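Local coordinates for putative cytoplasmic protein (Salmonella enterica subsp. enterica serovar Typhimurium, PDB 4IQN) that is of unknown function, is probably cytoplasmic, and belongs to the DUF5066 family, at residues 144-156 with 160-172. Sequence-based numbering, arbitrary orientation.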
loop_
_atom_site.group_PDB
_atom_site.type_symbol
_atom_site.label_atom_id
_atom_site.label_comp_id
_atom_site.label_asym_id
_atom_site.label_seq_id
_atom_site.Cartn_x
_atom_site.Cartn_y
_atom_site.Cartn_z
ATOM N N ASP A 144 11.176 7.438 5.631
ATOM C CA ASP A 144 11.598 7.724 6.959
ATOM C C ASP A 144 13.005 7.210 7.210
ATOM O O ASP A 144 13.705 6.826 6.285
ATOM C CB ASP A 144 10.580 7.110 7.953
ATOM C CG ASP A 144 10.555 5.589 7.936
ATOM O OD1 ASP A 144 11.498 4.902 7.398
ATOM O OD2 ASP A 144 9.552 5.068 8.464
ATOM N N ALA A 145 13.445 7.231 8.464
ATOM C CA ALA A 145 14.816 6.853 8.827
ATOM C C ALA A 145 15.162 5.414 8.489
ATOM O O ALA A 145 16.329 5.100 8.358
ATOM C CB ALA A 145 15.055 7.082 10.319
ATOM N N ASN A 146 14.168 4.545 8.404
ATOM C CA ASN A 146 14.337 3.135 8.018
ATOM C C ASN A 146 14.089 2.889 6.545
ATOM O O ASN A 146 14.044 1.736 6.099
ATOM C CB ASN A 146 13.358 2.236 8.772
ATOM C CG ASN A 146 13.492 2.331 10.260
ATOM O OD1 ASN A 146 12.486 2.422 10.998
ATOM N ND2 ASN A 146 14.686 2.273 10.724
ATOM N N GLY A 147 13.892 3.949 5.769
ATOM C CA GLY A 147 13.620 3.780 4.343
ATOM C C GLY A 147 12.217 3.307 4.007
ATOM O O GLY A 147 12.022 2.639 3.006
ATOM N N GLU A 148 11.244 3.631 4.864
ATOM C CA GLU A 148 9.868 3.211 4.679
ATOM C C GLU A 148 8.945 4.378 4.391
ATOM O O GLU A 148 9.195 5.485 4.826
ATOM C CB GLU A 148 9.355 2.470 5.927
ATOM C CG GLU A 148 10.132 1.192 6.183
ATOM C CD GLU A 148 9.960 0.123 5.073
ATOM O OE1 GLU A 148 8.844 0.025 4.470
ATOM O OE2 GLU A 148 10.950 -0.633 4.824
ATOM N N TYR A 149 7.865 4.088 3.676
ATOM C CA TYR A 149 6.762 5.011 3.488
ATOM C C TYR A 149 5.602 4.621 4.423
ATOM O O TYR A 149 5.512 3.485 4.875
ATOM C CB TYR A 149 6.233 4.959 2.078
ATOM C CG TYR A 149 7.180 5.471 1.034
ATOM C CD1 TYR A 149 7.452 6.808 0.926
ATOM C CD2 TYR A 149 7.791 4.578 0.141
ATOM C CE1 TYR A 149 8.306 7.268 -0.092
ATOM C CE2 TYR A 149 8.666 5.025 -0.832
ATOM C CZ TYR A 149 8.915 6.379 -0.933
ATOM O OH TYR A 149 9.754 6.885 -1.880
ATOM N N PRO A 150 4.668 5.542 4.645
ATOM C CA PRO A 150 3.499 5.143 5.465
ATOM C C PRO A 150 2.568 4.169 4.747
ATOM O O PRO A 150 2.632 4.008 3.520
ATOM C CB PRO A 150 2.759 6.458 5.700
ATOM C CG PRO A 150 3.656 7.537 5.243
ATOM C CD PRO A 150 4.592 6.946 4.237
ATOM N N ILE A 151 1.689 3.524 5.508
ATOM C CA ILE A 151 0.583 2.768 4.969
ATOM C C ILE A 151 -0.695 3.604 5.083
ATOM O O ILE A 151 -0.907 4.296 6.086
ATOM C CB ILE A 151 0.413 1.465 5.765
ATOM C CG1 ILE A 151 1.645 0.570 5.519
ATOM C CG2 ILE A 151 -0.890 0.735 5.425
ATOM C CD1 ILE A 151 1.686 -0.019 4.119
ATOM N N ALA A 152 -1.518 3.543 4.041
ATOM C CA ALA A 152 -2.865 4.111 4.065
ATOM C C ALA A 152 -3.868 2.978 3.957
ATOM O O ALA A 152 -3.582 1.932 3.333
ATOM C CB ALA A 152 -3.054 5.078 2.937
ATOM N N ARG A 153 -5.044 3.197 4.552
ATOM C CA ARG A 153 -6.151 2.277 4.489
ATOM C C ARG A 153 -7.385 2.947 3.905
ATOM O O ARG A 153 -7.583 4.159 4.073
ATOM C CB ARG A 153 -6.488 1.711 5.899
ATOM C CG ARG A 153 -5.481 0.721 6.397
ATOM C CD ARG A 153 -5.772 0.289 7.812
ATOM N NE ARG A 153 -4.906 -0.772 8.264
ATOM C CZ ARG A 153 -5.206 -2.075 8.263
ATOM N NH1 ARG A 153 -6.385 -2.519 7.873
ATOM N NH2 ARG A 153 -4.333 -2.944 8.717
HETATM N N MSE A 154 -8.216 2.160 3.230
HETATM C CA MSE A 154 -9.502 2.640 2.731
HETATM C C MSE A 154 -10.578 1.622 3.010
HETATM O O MSE A 154 -10.458 0.444 2.701
HETATM C CB MSE A 154 -9.407 3.032 1.265
HETATM C CG MSE A 154 -10.751 3.408 0.672
HETATM SE SE MSE A 154 -10.414 3.985 -1.138
HETATM C CE MSE A 154 -11.945 5.187 -1.293
ATOM N N GLU A 155 -11.661 2.079 3.592
ATOM C CA GLU A 155 -12.811 1.226 3.854
ATOM C C GLU A 155 -14.045 1.994 3.498
ATOM O O GLU A 155 -14.212 3.116 3.954
ATOM C CB GLU A 155 -12.886 0.843 5.319
ATOM C CG GLU A 155 -13.925 -0.252 5.540
ATOM C CD GLU A 155 -14.178 -0.480 6.997
ATOM O OE1 GLU A 155 -14.729 0.438 7.678
ATOM O OE2 GLU A 155 -13.822 -1.590 7.443
ATOM N N ARG A 156 -14.902 1.389 2.692
ATOM C CA ARG A 156 -16.026 2.075 2.071
ATOM C C ARG A 156 -15.567 3.445 1.556
ATOM O O ARG A 156 -14.689 3.519 0.702
ATOM C CB ARG A 156 -17.223 2.112 3.015
ATOM C CG ARG A 156 -17.771 0.706 3.279
ATOM C CD ARG A 156 -18.036 0.520 4.746
ATOM N NE ARG A 156 -19.004 1.492 5.224
ATOM C CZ ARG A 156 -19.236 1.761 6.513
ATOM N NH1 ARG A 156 -20.171 2.652 6.847
ATOM N NH2 ARG A 156 -18.544 1.144 7.480
ATOM N N TRP A 160 -7.496 6.828 5.138
ATOM C CA TRP A 160 -6.668 7.381 6.209
ATOM C C TRP A 160 -5.273 6.771 6.315
ATOM O O TRP A 160 -5.058 5.648 5.909
ATOM C CB TRP A 160 -7.371 7.214 7.583
ATOM C CG TRP A 160 -7.505 5.794 8.064
ATOM C CD1 TRP A 160 -6.723 5.175 9.008
ATOM C CD2 TRP A 160 -8.518 4.839 7.705
ATOM N NE1 TRP A 160 -7.170 3.900 9.227
ATOM C CE2 TRP A 160 -8.256 3.657 8.444
ATOM C CE3 TRP A 160 -9.583 4.841 6.802
ATOM C CZ2 TRP A 160 -9.003 2.509 8.301
ATOM C CZ3 TRP A 160 -10.361 3.690 6.681
ATOM C CH2 TRP A 160 -10.070 2.546 7.446
ATOM N N LEU A 161 -4.346 7.529 6.878
ATOM C CA LEU A 161 -3.008 7.012 7.198
ATOM C C LEU A 161 -3.103 6.134 8.434
ATOM O O LEU A 161 -3.710 6.508 9.449
ATOM C CB LEU A 161 -2.007 8.089 7.450
ATOM C CG LEU A 161 -1.079 8.569 6.369
ATOM C CD1 LEU A 161 0.177 8.997 7.102
ATOM C CD2 LEU A 161 -0.772 7.630 5.225
ATOM N N ALA A 162 -2.510 4.976 8.322
ATOM C CA ALA A 162 -2.648 3.937 9.317
ATOM C C ALA A 162 -1.255 3.502 9.875
ATOM O O ALA A 162 -0.588 4.313 10.558
ATOM C CB ALA A 162 -3.484 2.825 8.732
ATOM N N GLU A 163 -0.803 2.274 9.605
ATOM C CA GLU A 163 0.485 1.808 10.074
ATOM C C GLU A 163 1.653 2.709 9.624
ATOM O O GLU A 163 1.574 3.395 8.577
ATOM C CB GLU A 163 0.729 0.371 9.633
ATOM C CG GLU A 163 -0.142 -0.708 10.264
ATOM C CD GLU A 163 -1.500 -0.951 9.613
ATOM O OE1 GLU A 163 -1.981 -0.166 8.769
ATOM O OE2 GLU A 163 -2.130 -1.989 9.965
ATOM N N SER A 164 2.702 2.695 10.436
ATOM C CA SER A 164 3.894 3.498 10.231
ATOM C C SER A 164 4.560 3.087 8.903
ATOM O O SER A 164 5.122 3.948 8.235
ATOM C CB SER A 164 4.902 3.352 11.354
ATOM O OG SER A 164 5.343 2.011 11.542
ATOM N N SER A 165 4.458 1.806 8.548
ATOM C CA SER A 165 5.053 1.242 7.350
ATOM C C SER A 165 4.536 -0.136 7.064
ATOM O O SER A 165 3.843 -0.747 7.901
ATOM C CB SER A 165 6.553 1.122 7.554
ATOM O OG SER A 165 6.908 0.108 8.480
ATOM N N LEU A 166 4.924 -0.673 5.896
ATOM C CA LEU A 166 4.680 -2.049 5.539
ATOM C C LEU A 166 5.279 -3.048 6.576
ATOM O O LEU A 166 4.732 -4.137 6.777
ATOM C CB LEU A 166 5.237 -2.341 4.127
ATOM C CG LEU A 166 4.862 -3.701 3.522
ATOM C CD1 LEU A 166 3.358 -3.873 3.437
ATOM C CD2 LEU A 166 5.515 -3.852 2.152
ATOM N N VAL A 167 6.378 -2.667 7.216
ATOM C CA VAL A 167 6.982 -3.478 8.262
ATOM C C VAL A 167 5.999 -3.665 9.428
ATOM O O VAL A 167 5.730 -4.793 9.827
ATOM C CB VAL A 167 8.313 -2.896 8.760
ATOM C CG1 VAL A 167 8.917 -3.703 9.903
ATOM C CG2 VAL A 167 9.336 -2.830 7.605
ATOM N N GLU A 168 5.449 -2.586 9.933
ATOM C CA GLU A 168 4.457 -2.676 11.004
ATOM C C GLU A 168 3.224 -3.473 10.547
ATOM O O GLU A 168 2.725 -4.332 11.280
ATOM C CB GLU A 168 4.048 -1.286 11.479
ATOM C CG GLU A 168 2.967 -1.319 12.562
ATOM C CD GLU A 168 2.655 0.002 13.214
ATOM O OE1 GLU A 168 3.097 1.074 12.732
ATOM O OE2 GLU A 168 1.930 -0.021 14.247
ATOM N N TYR A 169 2.747 -3.200 9.336
ATOM C CA TYR A 169 1.608 -3.907 8.793
ATOM C C TYR A 169 1.859 -5.419 8.806
ATOM O O TYR A 169 1.026 -6.205 9.289
ATOM C CB TYR A 169 1.264 -3.392 7.373
ATOM C CG TYR A 169 0.264 -4.240 6.644
ATOM C CD1 TYR A 169 -1.107 -4.101 6.871
ATOM C CD2 TYR A 169 0.671 -5.225 5.743
ATOM C CE1 TYR A 169 -2.028 -4.893 6.232
ATOM C CE2 TYR A 169 -0.234 -6.013 5.070
ATOM C CZ TYR A 169 -1.596 -5.863 5.308
ATOM O OH TYR A 169 -2.519 -6.669 4.666
ATOM N N LEU A 170 3.014 -5.849 8.293
ATOM C CA LEU A 170 3.284 -7.268 8.200
ATOM C C LEU A 170 3.498 -7.950 9.559
ATOM O O LEU A 170 3.061 -9.101 9.744
ATOM C CB LEU A 170 4.469 -7.540 7.265
ATOM C CG LEU A 170 4.119 -7.326 5.805
ATOM C CD1 LEU A 170 5.396 -7.550 4.992
ATOM C CD2 LEU A 170 3.020 -8.253 5.301
ATOM N N TYR A 171 4.164 -7.280 10.495
ATOM C CA TYR A 171 4.317 -7.856 11.836
ATOM C C TYR A 171 2.941 -8.157 12.415
ATOM O O TYR A 171 2.732 -9.201 13.076
ATOM C CB TYR A 171 5.099 -6.924 12.769
ATOM C CG TYR A 171 6.592 -7.178 12.795
ATOM C CD1 TYR A 171 7.137 -8.241 13.525
ATOM C CD2 TYR A 171 7.458 -6.385 12.083
ATOM C CE1 TYR A 171 8.493 -8.481 13.539
ATOM C CE2 TYR A 171 8.835 -6.616 12.113
ATOM C CZ TYR A 171 9.353 -7.666 12.829
ATOM O OH TYR A 171 10.731 -7.909 12.852
ATOM N N ASN A 172 2.007 -7.248 12.177
ATOM C CA ASN A 172 0.644 -7.450 12.674
ATOM C C ASN A 172 -0.038 -8.633 11.951
ATOM O O ASN A 172 -0.626 -9.491 12.600
ATOM C CB ASN A 172 -0.158 -6.165 12.626
ATOM C CG ASN A 172 0.180 -5.221 13.769
ATOM O OD1 ASN A 172 1.089 -4.385 13.707
ATOM N ND2 ASN A 172 -0.540 -5.364 14.830
HETATM O O HOH W 1 7.084 5.646 7.533
HETATM O O HOH W 2 6.413 1.014 3.912
#
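Strands 151-155 and 158-161 form a beta hairpin at one edge of a four-stranded antiparallel sheet, and R153 and W160 are its hydrogen-bonded pair: R153 N donates to W160 O at 2.8 Å, and W160 N returns a bond to R153 O. Hydrogen bonding continues beyond the second strand, where A162 N reaches I151 O and I151 N reaches E163 O. On the face carrying R153 and W160, the arginine CB lies over the face of the indole six-membered ring, 3.8 Å from its centroid, a CH-pi contact; E155 CB meets the ring edge. With CG anti to its carbonyl carbon (chi1 -73°) and an extended chain to NE, R153 runs past A162 CB to E163. The salt bridge is side-on and bidentate: R153 NE to E163 OE1 at 3.0 Å and R153 NH2 to E163 OE2 at 2.7 Å, both on syn lone pairs, with the guanidinium and carboxylate planes 27° apart. This pairing, together with the bond from R153 NH1 to Q134, should fix the rotation of the guanidinium, whose NH2 also lies at the edge of the Y169 ring. I151 packs from the strand onto the start of the helix, its CG1 3.4 Å from S165 C and its CD1 against L166. At the helix start, S165 is the N-cap, its OG accepting weak bonds from V167 N and E168 N, while its CB packs on E148 CB at 3.5 Å. One water donates to E148 OE1 and Y149 O and accepts from L166 N, bridging the first turn to the incoming loop; S54 also binds E148 OE1. The antiparallel backbone pairing defines a beta hairpin, and its second strand passes through a short connection into an N-capped helix whose axis lies 61° from strand 151-155.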